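Local coordinates for protein glucosamine--fructose-6-phosphate aminotransferase [isomerizing] (Francisella tularensis subsp. tularensis, PDB 3TBF) that probably converts fructose 6-phosphate into glucosamine 6-phosphate with its C-terminal isomerase domain, using ammonia released from glutamine elsewhere in the full-length enzyme, at residues K11-K16 against V157-A162; T54-I59 against D101-V106; T230-R235 against I255-Y260; F309-V314 against L328-D333. All coordinates share one frame; numbering follows the deposited sequence.

In the fold
The chain carries two SIS domains, each with a five-stranded parallel sheet: second strand at one edge, then first, third, fourth and fifth. Contact 2 pairs strands 56-61 and 103-109 of the first sheet. Contacts 3 and 4 both belong to the second, their nearest atoms about 7 Å apart: contact 3 holds 256-261 and contact 4 holds 324-328, the strands at its two edges within this chain. Contact 1 lies apart from both sheets, with the N-terminal helix 13-19 against the loop before helix 165-184, and its centre is 23 Å from that of contact 3. Contacts 1 and 2 fall on opposite sides of the chain's centre, 34 Å between centres. Contact 3 also reaches the second subunit.

Contact 1: residues K11-K16 against V157-A162; sequences KHYMLK and VEIGVA
The first turn of helix 13-19 comes up against an irregular loop, M14 facing G160 with their CA atoms 4.2 Å apart, and no hydrogen bond runs between the two segments. Y13 and I159 make one half of the contact, M14 and A162 the other. The CD1 methyl of I159 sits over one face of the tyrosine ring, displaced toward its rim, in a CH-pi contact of 4.0 Å to the ring centroid. The other branch of I159 covers the inner end of the ring, CG2 lying 3.7 Å from Y13 CD2. M14, a selenomethionine, starts with CG anti to the backbone N (chi1 -173°) and then runs fully extended, which carries its CE methyl to 4.0 Å from A162 CB. On the way its CB passes 4.2 Å from G160 CA, where the absence of a side chain lets helix and loop come close. Both backbones find polar partners nearby: E17 accepts from the amides of I159 and G160, and D360 from those of Y13 and M14. With H12 as N-cap, this is the start of an N-terminal helix packed on the SIS-domain loop that leads into helix 165-184.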
loop_
_atom_site.group_PDB
_atom_site.type_symbol
_atom_site.label_atom_id
_atom_site.label_comp_id
_atom_site.label_asym_id
_atom_site.label_seq_id
_atom_site.Cartn_x
_atom_site.Cartn_y
_atom_site.Cartn_z
ATOM N N LYS A 11 9.578 -32.886 7.095
ATOM C CA LYS A 11 10.717 -32.806 6.181
ATOM C C LYS A 11 11.576 -31.560 6.363
ATOM O O LYS A 11 12.765 -31.608 6.133
ATOM C CB LYS A 11 10.164 -32.809 4.760
ATOM C CG LYS A 11 11.060 -33.441 3.700
ATOM C CD LYS A 11 10.453 -34.750 3.233
ATOM C CE LYS A 11 9.100 -34.554 2.514
ATOM N NZ LYS A 11 8.563 -35.885 2.013
ATOM N N HIS A 12 10.949 -30.453 6.759
ATOM C CA HIS A 12 11.572 -29.143 6.924
ATOM C C HIS A 12 10.907 -28.455 8.086
ATOM O O HIS A 12 9.731 -28.728 8.366
ATOM C CB HIS A 12 11.315 -28.291 5.698
ATOM C CG HIS A 12 11.980 -28.804 4.471
ATOM N ND1 HIS A 12 11.353 -29.656 3.582
ATOM C CD2 HIS A 12 13.233 -28.621 3.999
ATOM C CE1 HIS A 12 12.189 -29.959 2.606
ATOM N NE2 HIS A 12 13.334 -29.343 2.836
ATOM N N TYR A 13 11.606 -27.564 8.752
ATOM C CA TYR A 13 10.988 -26.820 9.834
ATOM C C TYR A 13 9.815 -25.989 9.356
ATOM O O TYR A 13 8.795 -25.871 10.048
ATOM C CB TYR A 13 11.970 -25.890 10.536
ATOM C CG TYR A 13 13.001 -26.581 11.350
ATOM C CD1 TYR A 13 12.773 -26.902 12.687
ATOM C CD2 TYR A 13 14.222 -26.911 10.789
ATOM C CE1 TYR A 13 13.760 -27.563 13.445
ATOM C CE2 TYR A 13 15.202 -27.566 11.513
ATOM C CZ TYR A 13 14.987 -27.878 12.831
ATOM O OH TYR A 13 16.018 -28.507 13.504
HETATM N N MSE A 14 9.940 -25.400 8.185
HETATM C CA MSE A 14 8.842 -24.573 7.681
HETATM C C MSE A 14 7.545 -25.387 7.625
HETATM O O MSE A 14 6.496 -24.877 7.935
HETATM C CB MSE A 14 9.119 -23.998 6.304
HETATM C CG MSE A 14 8.045 -23.040 5.954
HETATM SE SE MSE A 14 8.333 -22.107 4.323
HETATM C CE MSE A 14 6.524 -21.186 4.065
ATOM N N LEU A 15 7.632 -26.643 7.229
ATOM C CA LEU A 15 6.439 -27.459 7.084
ATOM C C LEU A 15 5.902 -27.846 8.447
ATOM O O LEU A 15 4.722 -27.858 8.664
ATOM C CB LEU A 15 6.732 -28.704 6.252
ATOM C CG LEU A 15 5.542 -29.538 5.846
ATOM C CD1 LEU A 15 4.588 -28.695 5.048
ATOM C CD2 LEU A 15 6.017 -30.793 5.056
ATOM N N LYS A 16 6.777 -28.098 9.380
ATOM C CA LYS A 16 6.317 -28.324 10.764
ATOM C C LYS A 16 5.524 -27.126 11.302
ATOM O O LYS A 16 4.520 -27.297 11.995
ATOM C CB LYS A 16 7.496 -28.542 11.696
ATOM C CG LYS A 16 7.081 -28.535 13.163
ATOM C CD LYS A 16 8.227 -28.811 14.055
ATOM C CE LYS A 16 8.918 -27.558 14.518
ATOM N NZ LYS A 16 8.433 -27.260 15.910
ATOM N N VAL A 157 8.677 -20.869 18.578
ATOM C CA VAL A 157 9.811 -20.353 17.825
ATOM C C VAL A 157 9.675 -20.713 16.356
ATOM O O VAL A 157 9.151 -21.799 16.040
ATOM C CB VAL A 157 11.134 -21.009 18.363
ATOM C CG1 VAL A 157 12.351 -20.382 17.700
ATOM C CG2 VAL A 157 11.216 -20.914 19.903
ATOM N N GLU A 158 10.182 -19.848 15.475
ATOM C CA GLU A 158 10.216 -20.091 14.018
ATOM C C GLU A 158 11.631 -20.241 13.407
ATOM O O GLU A 158 12.470 -19.372 13.570
ATOM C CB GLU A 158 9.521 -18.944 13.270
ATOM C CG GLU A 158 8.000 -19.025 13.274
ATOM C CD GLU A 158 7.328 -17.982 12.380
ATOM O OE1 GLU A 158 8.020 -17.043 11.910
ATOM O OE2 GLU A 158 6.103 -18.103 12.138
ATOM N N ILE A 159 11.872 -21.338 12.689
ATOM C CA ILE A 159 13.113 -21.543 11.954
ATOM C C ILE A 159 12.881 -21.438 10.431
ATOM O O ILE A 159 13.819 -21.286 9.672
ATOM C CB ILE A 159 13.759 -22.894 12.402
ATOM C CG1 ILE A 159 14.279 -22.757 13.844
ATOM C CG2 ILE A 159 14.916 -23.345 11.480
ATOM C CD1 ILE A 159 14.687 -24.046 14.476
ATOM N N GLY A 160 11.629 -21.454 9.982
ATOM C CA GLY A 160 11.332 -21.282 8.566
ATOM C C GLY A 160 11.804 -19.913 8.091
ATOM O O GLY A 160 11.744 -18.937 8.831
ATOM N N VAL A 161 12.292 -19.847 6.865
ATOM C CA VAL A 161 12.694 -18.573 6.306
ATOM C C VAL A 161 11.457 -17.635 6.365
ATOM O O VAL A 161 11.549 -16.506 6.862
ATOM C CB VAL A 161 13.249 -18.688 4.836
ATOM C CG1 VAL A 161 13.448 -17.286 4.233
ATOM C CG2 VAL A 161 14.550 -19.458 4.809
ATOM N N ALA A 162 10.311 -18.107 5.869
ATOM C CA ALA A 162 9.108 -17.295 5.934
ATOM C C ALA A 162 8.433 -17.555 7.254
ATOM O O ALA A 162 8.508 -18.650 7.813
ATOM C CB ALA A 162 8.141 -17.602 4.763
#

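Contact 2: residues T54-I59 against D101-V106; sequences TKHICI and DGSLFV
Strands 56-59 and 103-106 run parallel with a 24° angle between their directions, H56 paired with S103, I57 with L104, C58 with F105 and I59 with V106. Backbone bonds alternate along the pair: L104 N gives to H56 O (2.7 Å), C58 N to L104 O (2.8 Å) and V106 N to C58 O (2.8 Å). Just before the strands, G102 O takes two amides, K55 N almost straight at 2.6 Å and H56 N from above the carbonyl plane at 3.2 Å. The CG of K55 lies against G102 CA. These are two inner strands of the SIS-domain sheet, 103-109 the middle one of five, in an alpha-beta sandwich of Rossmann-like topology, flanked by strands 84-88 and 129-136. On one face I57 CG2 meets V106 CG2 at 3.9 Å, while I59 and V106 lie side by side and point the same way. T54 belongs with this group: its OG1, bonded to L50 O, rests 3.7 Å from L104 CB. On the other face the H56 ring, swung far from its own amide N (chi1 -178°), offers ND1 to S103 OG in a weak, strongly bent bond, and F105 packs on helix 115-124 and meets Y129 edge-to-face.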
loop_
_atom_site.group_PDB
_atom_site.type_symbol
_atom_site.label_atom_id
_atom_site.label_comp_id
_atom_site.label_asym_id
_atom_site.label_seq_id
_atom_site.Cartn_x
_atom_site.Cartn_y
_atom_site.Cartn_z
ATOM N N THR A 54 -8.780 5.400 24.379
ATOM C CA THR A 54 -8.384 5.224 23.001
ATOM C C THR A 54 -9.482 5.659 22.109
ATOM O O THR A 54 -10.619 5.242 22.306
ATOM C CB THR A 54 -8.090 3.772 22.699
ATOM O OG1 THR A 54 -6.927 3.394 23.423
ATOM C CG2 THR A 54 -7.906 3.511 21.188
ATOM N N LYS A 55 -9.148 6.528 21.151
ATOM C CA LYS A 55 -10.111 6.998 20.151
ATOM C C LYS A 55 -9.639 6.727 18.729
ATOM O O LYS A 55 -10.379 6.860 17.741
ATOM C CB LYS A 55 -10.380 8.483 20.300
ATOM C CG LYS A 55 -10.183 9.017 21.690
ATOM C CD LYS A 55 -11.417 9.750 22.222
ATOM C CE LYS A 55 -12.421 8.734 22.756
ATOM N NZ LYS A 55 -11.990 8.084 24.054
ATOM N N HIS A 56 -8.396 6.354 18.631
ATOM C CA HIS A 56 -7.835 6.052 17.373
ATOM C C HIS A 56 -6.743 5.054 17.608
ATOM O O HIS A 56 -6.028 5.118 18.563
ATOM C CB HIS A 56 -7.260 7.330 16.763
ATOM C CG HIS A 56 -6.676 7.128 15.407
ATOM N ND1 HIS A 56 -5.376 6.716 15.218
ATOM C CD2 HIS A 56 -7.204 7.301 14.167
ATOM C CE1 HIS A 56 -5.137 6.615 13.922
ATOM N NE2 HIS A 56 -6.229 6.964 13.261
ATOM N N ILE A 57 -6.617 4.128 16.700
ATOM C CA ILE A 57 -5.614 3.099 16.811
ATOM C C ILE A 57 -4.643 3.215 15.664
ATOM O O ILE A 57 -5.059 3.177 14.524
ATOM C CB ILE A 57 -6.252 1.729 16.764
ATOM C CG1 ILE A 57 -7.068 1.511 18.004
ATOM C CG2 ILE A 57 -5.194 0.669 16.652
ATOM C CD1 ILE A 57 -7.943 0.375 17.856
ATOM N N CYS A 58 -3.349 3.281 16.011
ATOM C CA CYS A 58 -2.251 3.499 15.072
ATOM C C CYS A 58 -1.380 2.265 15.050
ATOM O O CYS A 58 -0.619 2.017 15.991
ATOM C CB CYS A 58 -1.400 4.710 15.535
ATOM S SG CYS A 58 -0.815 5.822 14.230
ATOM N N ILE A 59 -1.471 1.470 13.994
ATOM C CA ILE A 59 -0.722 0.193 13.944
ATOM C C ILE A 59 0.542 0.455 13.125
ATOM O O ILE A 59 0.466 0.960 12.005
ATOM C CB ILE A 59 -1.504 -0.920 13.334
ATOM C CG1 ILE A 59 -2.758 -1.234 14.150
ATOM C CG2 ILE A 59 -0.690 -2.213 13.286
ATOM C CD1 ILE A 59 -3.645 -2.338 13.513
ATOM N N ASP A 101 -5.616 13.096 18.752
ATOM C CA ASP A 101 -5.850 12.934 20.204
ATOM C C ASP A 101 -6.443 11.544 20.493
ATOM O O ASP A 101 -7.275 11.035 19.749
ATOM C CB ASP A 101 -6.809 14.000 20.779
ATOM C CG ASP A 101 -6.082 15.261 21.349
ATOM O OD1 ASP A 101 -4.862 15.239 21.685
ATOM O OD2 ASP A 101 -6.774 16.305 21.485
ATOM N N GLY A 102 -6.008 10.948 21.592
ATOM C CA GLY A 102 -6.543 9.654 22.007
ATOM C C GLY A 102 -6.074 8.469 21.169
ATOM O O GLY A 102 -6.749 7.440 21.098
ATOM N N SER A 103 -4.899 8.629 20.565
ATOM C CA SER A 103 -4.331 7.628 19.699
ATOM C C SER A 103 -3.579 6.577 20.488
ATOM O O SER A 103 -2.745 6.923 21.321
ATOM C CB SER A 103 -3.362 8.276 18.731
ATOM O OG SER A 103 -3.949 8.338 17.472
ATOM N N LEU A 104 -3.844 5.311 20.199
ATOM C CA LEU A 104 -3.107 4.211 20.804
ATOM C C LEU A 104 -2.103 3.731 19.791
ATOM O O LEU A 104 -2.452 3.506 18.639
ATOM C CB LEU A 104 -4.066 3.069 21.159
ATOM C CG LEU A 104 -3.469 1.825 21.783
ATOM C CD1 LEU A 104 -2.958 2.186 23.188
ATOM C CD2 LEU A 104 -4.471 0.676 21.773
ATOM N N PHE A 105 -0.854 3.645 20.201
ATOM C CA PHE A 105 0.224 3.150 19.373
ATOM C C PHE A 105 0.309 1.625 19.552
ATOM O O PHE A 105 0.541 1.120 20.632
ATOM C CB PHE A 105 1.547 3.831 19.766
ATOM C CG PHE A 105 2.704 3.443 18.904
ATOM C CD1 PHE A 105 3.402 2.260 19.135
ATOM C CD2 PHE A 105 3.081 4.218 17.839
ATOM C CE1 PHE A 105 4.474 1.882 18.311
ATOM C CE2 PHE A 105 4.174 3.857 17.036
ATOM C CZ PHE A 105 4.842 2.672 17.265
ATOM N N VAL A 106 0.037 0.887 18.489
ATOM C CA VAL A 106 0.065 -0.559 18.506
ATOM C C VAL A 106 1.179 -0.996 17.580
ATOM O O VAL A 106 1.190 -0.626 16.398
ATOM C CB VAL A 106 -1.213 -1.131 17.988
ATOM C CG1 VAL A 106 -1.113 -2.693 17.850
ATOM C CG2 VAL A 106 -2.346 -0.731 18.877
#

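Contact 3: residues T230-R235 against I255-Y260; sequences TIFLGR and IHAEAY
I231 keeps CG1 beside the backbone N (chi1 -59°), which leaves CG2 on the far side from that N, at the edge of the Y260 ring and near its plane, 4.0 Å from CD2. Y260 has its CG beside the backbone N (chi1 -68°); the ring leans back along its own strand and presents its CD2-CE2 edge to I231, CE2 coming near I231 CD1 as well. L233 closes the same face, its CD2 reaching 4.0 Å from Y260 CB. On the opposite face F232 packs across the two alanines: CE1 lies 4.0 Å from A257 CB, and CB the same distance from A259 CB. Next to them T230 OG1 touches I255 CG2. The parallel backbones are joined by four bonds, among them F232 N to E258 O (2.8 Å) and Y260 N to F232 O (2.9 Å); the longest, T230 N to H256 O at 3.2 Å, approaches from above the carbonyl plane. The E258 carboxylate takes a weak bond from Y260 OH and a further one from H256 of the second subunit, whose ring also stacks on H256 here. Strand 229-234, helix 238-253 and strand 256-261 form a beta-alpha-beta unit; the helix covers T230, F232 and A259, and strand 278-283 flanks 229-234 on its other side.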
loop_
_atom_site.group_PDB
_atom_site.type_symbol
_atom_site.label_atom_id
_atom_site.label_comp_id
_atom_site.label_asym_id
_atom_site.label_seq_id
_atom_site.Cartn_x
_atom_site.Cartn_y
_atom_site.Cartn_z
ATOM N N THR A 230 4.024 -14.118 -10.738
ATOM C CA THR A 230 2.712 -14.492 -10.334
ATOM C C THR A 230 1.972 -13.267 -9.803
ATOM O O THR A 230 2.533 -12.405 -9.112
ATOM C CB THR A 230 2.745 -15.527 -9.185
ATOM O OG1 THR A 230 3.412 -16.736 -9.620
ATOM C CG2 THR A 230 1.314 -15.827 -8.707
ATOM N N ILE A 231 0.680 -13.250 -10.074
ATOM C CA ILE A 231 -0.197 -12.288 -9.500
ATOM C C ILE A 231 -1.167 -12.874 -8.480
ATOM O O ILE A 231 -1.805 -13.902 -8.727
ATOM C CB ILE A 231 -0.995 -11.670 -10.592
ATOM C CG1 ILE A 231 -0.013 -11.031 -11.586
ATOM C CG2 ILE A 231 -2.028 -10.692 -10.004
ATOM C CD1 ILE A 231 -0.527 -9.814 -12.215
ATOM N N PHE A 232 -1.264 -12.203 -7.332
ATOM C CA PHE A 232 -2.173 -12.575 -6.268
ATOM C C PHE A 232 -3.291 -11.531 -6.229
ATOM O O PHE A 232 -3.037 -10.334 -6.419
ATOM C CB PHE A 232 -1.476 -12.625 -4.926
ATOM C CG PHE A 232 -0.666 -13.856 -4.707
ATOM C CD1 PHE A 232 0.503 -14.073 -5.401
ATOM C CD2 PHE A 232 -1.038 -14.783 -3.764
ATOM C CE1 PHE A 232 1.283 -15.211 -5.182
ATOM C CE2 PHE A 232 -0.274 -15.952 -3.565
ATOM C CZ PHE A 232 0.868 -16.174 -4.285
ATOM N N LEU A 233 -4.512 -11.997 -5.982
ATOM C CA LEU A 233 -5.691 -11.156 -5.976
ATOM C C LEU A 233 -6.581 -11.375 -4.756
ATOM O O LEU A 233 -6.813 -12.504 -4.344
ATOM C CB LEU A 233 -6.557 -11.437 -7.225
ATOM C CG LEU A 233 -5.978 -11.079 -8.587
ATOM C CD1 LEU A 233 -7.034 -11.375 -9.655
ATOM C CD2 LEU A 233 -5.490 -9.633 -8.672
ATOM N N GLY A 234 -7.107 -10.289 -4.211
ATOM C CA GLY A 234 -8.085 -10.369 -3.131
ATOM C C GLY A 234 -8.724 -9.006 -2.960
ATOM O O GLY A 234 -8.175 -8.009 -3.400
ATOM N N ARG A 235 -9.866 -8.972 -2.296
ATOM C CA ARG A 235 -10.618 -7.772 -2.065
ATOM C C ARG A 235 -10.937 -7.686 -0.603
ATOM O O ARG A 235 -11.240 -8.696 0.028
ATOM C CB ARG A 235 -11.950 -7.875 -2.789
ATOM C CG ARG A 235 -12.016 -7.127 -4.113
ATOM C CD ARG A 235 -13.458 -7.038 -4.569
ATOM N NE ARG A 235 -13.609 -6.337 -5.827
ATOM C CZ ARG A 235 -13.870 -5.041 -5.956
ATOM N NH1 ARG A 235 -14.020 -4.241 -4.895
ATOM N NH2 ARG A 235 -13.972 -4.543 -7.172
ATOM N N ILE A 255 10.200 -16.176 -7.111
ATOM C CA ILE A 255 9.293 -15.697 -8.131
ATOM C C ILE A 255 8.869 -14.254 -7.851
ATOM O O ILE A 255 8.608 -13.884 -6.710
ATOM C CB ILE A 255 8.046 -16.543 -8.209
ATOM C CG1 ILE A 255 8.390 -17.944 -8.699
ATOM C CG2 ILE A 255 7.086 -15.961 -9.172
ATOM C CD1 ILE A 255 7.181 -18.923 -8.689
ATOM N N HIS A 256 8.747 -13.455 -8.910
ATOM C CA HIS A 256 8.265 -12.093 -8.765
ATOM C C HIS A 256 6.758 -12.103 -8.558
ATOM O O HIS A 256 5.981 -11.910 -9.497
ATOM C CB HIS A 256 8.647 -11.213 -9.968
ATOM C CG HIS A 256 8.454 -9.742 -9.729
ATOM N ND1 HIS A 256 8.732 -8.792 -10.684
ATOM C CD2 HIS A 256 8.015 -9.061 -8.643
ATOM C CE1 HIS A 256 8.477 -7.594 -10.190
ATOM N NE2 HIS A 256 8.015 -7.730 -8.967
ATOM N N ALA A 257 6.346 -12.267 -7.312
ATOM C CA ALA A 257 4.954 -12.382 -6.987
ATOM C C ALA A 257 4.536 -11.033 -6.536
ATOM O O ALA A 257 5.249 -10.423 -5.781
ATOM C CB ALA A 257 4.765 -13.376 -5.862
ATOM N N GLU A 258 3.377 -10.570 -6.995
ATOM C CA GLU A 258 2.814 -9.328 -6.564
ATOM C C GLU A 258 1.304 -9.411 -6.383
ATOM O O GLU A 258 0.578 -10.044 -7.206
ATOM C CB GLU A 258 3.116 -8.267 -7.621
ATOM C CG GLU A 258 2.823 -6.865 -7.093
ATOM C CD GLU A 258 3.074 -5.783 -8.116
ATOM O OE1 GLU A 258 3.344 -6.181 -9.278
ATOM O OE2 GLU A 258 2.964 -4.571 -7.768
ATOM N N ALA A 259 0.827 -8.719 -5.344
ATOM C CA ALA A 259 -0.594 -8.681 -4.999
ATOM C C ALA A 259 -1.251 -7.385 -5.406
ATOM O O ALA A 259 -0.681 -6.311 -5.225
ATOM C CB ALA A 259 -0.804 -8.905 -3.523
ATOM N N TYR A 260 -2.474 -7.506 -5.901
ATOM C CA TYR A 260 -3.302 -6.346 -6.271
ATOM C C TYR A 260 -4.682 -6.505 -5.652
ATOM O O TYR A 260 -5.180 -7.630 -5.567
ATOM C CB TYR A 260 -3.432 -6.273 -7.770
ATOM C CG TYR A 260 -2.135 -5.923 -8.504
ATOM C CD1 TYR A 260 -1.779 -4.589 -8.754
ATOM C CD2 TYR A 260 -1.311 -6.928 -9.012
ATOM C CE1 TYR A 260 -0.624 -4.283 -9.442
ATOM C CE2 TYR A 260 -0.159 -6.645 -9.674
ATOM C CZ TYR A 260 0.189 -5.321 -9.912
ATOM O OH TYR A 260 1.357 -5.059 -10.632
#

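Contact 4: residues F309-V314 against L328-D333; sequences FVDKAV and LDAGHD
Backbone bonds tie the end of strand 305-311 to L328, paired in parallel with D311: L328 N gives to V310 O and K312 N to L328 O, each 2.9 Å, the second from above the carbonyl plane. The same L328 oxygen is approached by D311 CA at 3.1 Å in a CA-H...O contact. The side-chain bonds centre on D311, which swings its carboxylate to the side far from the backbone N (chi1 -177°), bringing it to the 328-333 loop. OD2 takes A330 N at 3.0 Å, met from above the carboxylate plane, while OD1 turns back with its anti lone pair to A313 N (2.8 Å), closing an Asx turn. Water 2 donates to both D311 OD2 and G331 O, each 2.9 Å away. Apolar contact is modest, L328 CD2 lying 4.4 Å from F309 CB. That same methyl rests against the V310 carbonyl oxygen, and the CG methylene of K312 lies over the L328 carbonyl group. One carboxylate thus pins both the turn after strand 305-311 and the loop leading to helix 335-355, its two oxygens each held by a backbone N-H. Those donors probably stabilise its negative charge.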
loop_
_atom_site.group_PDB
_atom_site.type_symbol
_atom_site.label_atom_id
_atom_site.label_comp_id
_atom_site.label_asym_id
_atom_site.label_seq_id
_atom_site.Cartn_x
_atom_site.Cartn_y
_atom_site.Cartn_z
ATOM N N PHE A 309 -8.593 -20.441 -4.638
ATOM C CA PHE A 309 -8.946 -20.998 -3.392
ATOM C C PHE A 309 -10.223 -20.351 -2.943
ATOM O O PHE A 309 -10.324 -19.156 -2.718
ATOM C CB PHE A 309 -7.850 -20.730 -2.392
ATOM C CG PHE A 309 -6.548 -21.355 -2.754
ATOM C CD1 PHE A 309 -6.374 -22.717 -2.696
ATOM C CD2 PHE A 309 -5.508 -20.588 -3.155
ATOM C CE1 PHE A 309 -5.167 -23.304 -3.040
ATOM C CE2 PHE A 309 -4.297 -21.174 -3.486
ATOM C CZ PHE A 309 -4.151 -22.552 -3.435
ATOM N N VAL A 310 -11.217 -21.171 -2.771
ATOM C CA VAL A 310 -12.595 -20.754 -2.824
ATOM C C VAL A 310 -13.296 -21.373 -1.644
ATOM O O VAL A 310 -12.976 -22.463 -1.276
ATOM C CB VAL A 310 -13.136 -21.291 -4.180
ATOM C CG1 VAL A 310 -14.583 -21.800 -4.084
ATOM C CG2 VAL A 310 -12.838 -20.309 -5.320
ATOM N N ASP A 311 -14.233 -20.670 -1.029
ATOM C CA ASP A 311 -15.034 -21.241 0.058
ATOM C C ASP A 311 -16.070 -22.154 -0.580
ATOM O O ASP A 311 -16.616 -21.808 -1.647
ATOM C CB ASP A 311 -15.738 -20.161 0.878
ATOM C CG ASP A 311 -16.512 -20.729 2.069
ATOM O OD1 ASP A 311 -17.588 -21.358 1.891
ATOM O OD2 ASP A 311 -16.039 -20.565 3.212
ATOM N N LYS A 312 -16.337 -23.294 0.056
ATOM C CA LYS A 312 -17.241 -24.326 -0.504
ATOM C C LYS A 312 -18.609 -23.745 -0.852
ATOM O O LYS A 312 -19.168 -24.098 -1.866
ATOM C CB LYS A 312 -17.438 -25.505 0.460
ATOM C CG LYS A 312 -16.130 -26.329 0.786
ATOM C CD LYS A 312 -16.419 -27.478 1.770
ATOM C CE LYS A 312 -15.685 -28.807 1.437
ATOM N NZ LYS A 312 -15.744 -29.787 2.636
ATOM N N ALA A 313 -19.099 -22.821 -0.019
ATOM C CA ALA A 313 -20.395 -22.157 -0.222
ATOM C C ALA A 313 -20.492 -21.250 -1.464
ATOM O O ALA A 313 -21.561 -20.722 -1.721
ATOM C CB ALA A 313 -20.790 -21.352 1.039
ATOM N N VAL A 314 -19.424 -21.076 -2.234
ATOM C CA VAL A 314 -19.503 -20.260 -3.439
ATOM C C VAL A 314 -19.004 -21.021 -4.629
ATOM O O VAL A 314 -19.057 -20.514 -5.719
ATOM C CB VAL A 314 -18.707 -18.884 -3.302
ATOM C CG1 VAL A 314 -19.249 -18.071 -2.084
ATOM C CG2 VAL A 314 -17.160 -19.111 -3.244
ATOM N N LEU A 328 -12.684 -25.004 0.178
ATOM C CA LEU A 328 -12.538 -25.263 1.572
ATOM C C LEU A 328 -13.585 -24.504 2.350
ATOM O O LEU A 328 -14.114 -23.535 1.868
ATOM C CB LEU A 328 -11.121 -24.844 2.019
ATOM C CG LEU A 328 -10.621 -23.389 1.916
ATOM C CD1 LEU A 328 -9.525 -23.146 2.925
ATOM C CD2 LEU A 328 -10.088 -23.148 0.550
ATOM N N ASP A 329 -13.876 -24.944 3.565
ATOM C CA ASP A 329 -14.722 -24.189 4.473
ATOM C C ASP A 329 -13.849 -23.198 5.195
ATOM O O ASP A 329 -12.947 -23.591 5.890
ATOM C CB ASP A 329 -15.389 -25.110 5.484
ATOM C CG ASP A 329 -16.428 -24.389 6.349
ATOM O OD1 ASP A 329 -16.544 -23.120 6.258
ATOM O OD2 ASP A 329 -17.133 -25.113 7.108
ATOM N N ALA A 330 -14.127 -21.907 5.019
ATOM C CA ALA A 330 -13.331 -20.820 5.625
ATOM C C ALA A 330 -14.045 -20.015 6.728
ATOM O O ALA A 330 -13.401 -19.260 7.481
ATOM C CB ALA A 330 -12.833 -19.876 4.545
ATOM N N GLY A 331 -15.350 -20.140 6.834
ATOM C CA GLY A 331 -16.069 -19.514 7.911
ATOM C C GLY A 331 -16.360 -18.096 7.504
ATOM O O GLY A 331 -16.576 -17.838 6.344
ATOM N N HIS A 332 -16.297 -17.163 8.446
ATOM C CA HIS A 332 -16.737 -15.791 8.210
ATOM C C HIS A 332 -15.601 -14.751 8.364
ATOM O O HIS A 332 -14.444 -15.032 8.045
ATOM C CB HIS A 332 -17.972 -15.511 9.087
ATOM C CG HIS A 332 -19.098 -16.472 8.848
ATOM N ND1 HIS A 332 -19.642 -16.685 7.596
ATOM C CD2 HIS A 332 -19.770 -17.287 9.700
ATOM C CE1 HIS A 332 -20.603 -17.588 7.695
ATOM N NE2 HIS A 332 -20.699 -17.967 8.960
ATOM N N ASP A 333 -15.910 -13.553 8.829
ATOM C CA ASP A 333 -14.926 -12.464 8.753
ATOM C C ASP A 333 -13.714 -12.696 9.587
ATOM O O ASP A 333 -12.628 -12.211 9.277
ATOM C CB ASP A 333 -15.529 -11.137 9.212
ATOM C CG ASP A 333 -16.394 -10.461 8.141
ATOM O OD1 ASP A 333 -16.500 -10.994 6.981
ATOM O OD2 ASP A 333 -16.923 -9.354 8.500
HETATM O O HOH W 1 -15.311 -17.301 3.255
HETATM O O HOH W 2 -18.292 -19.545 4.701
#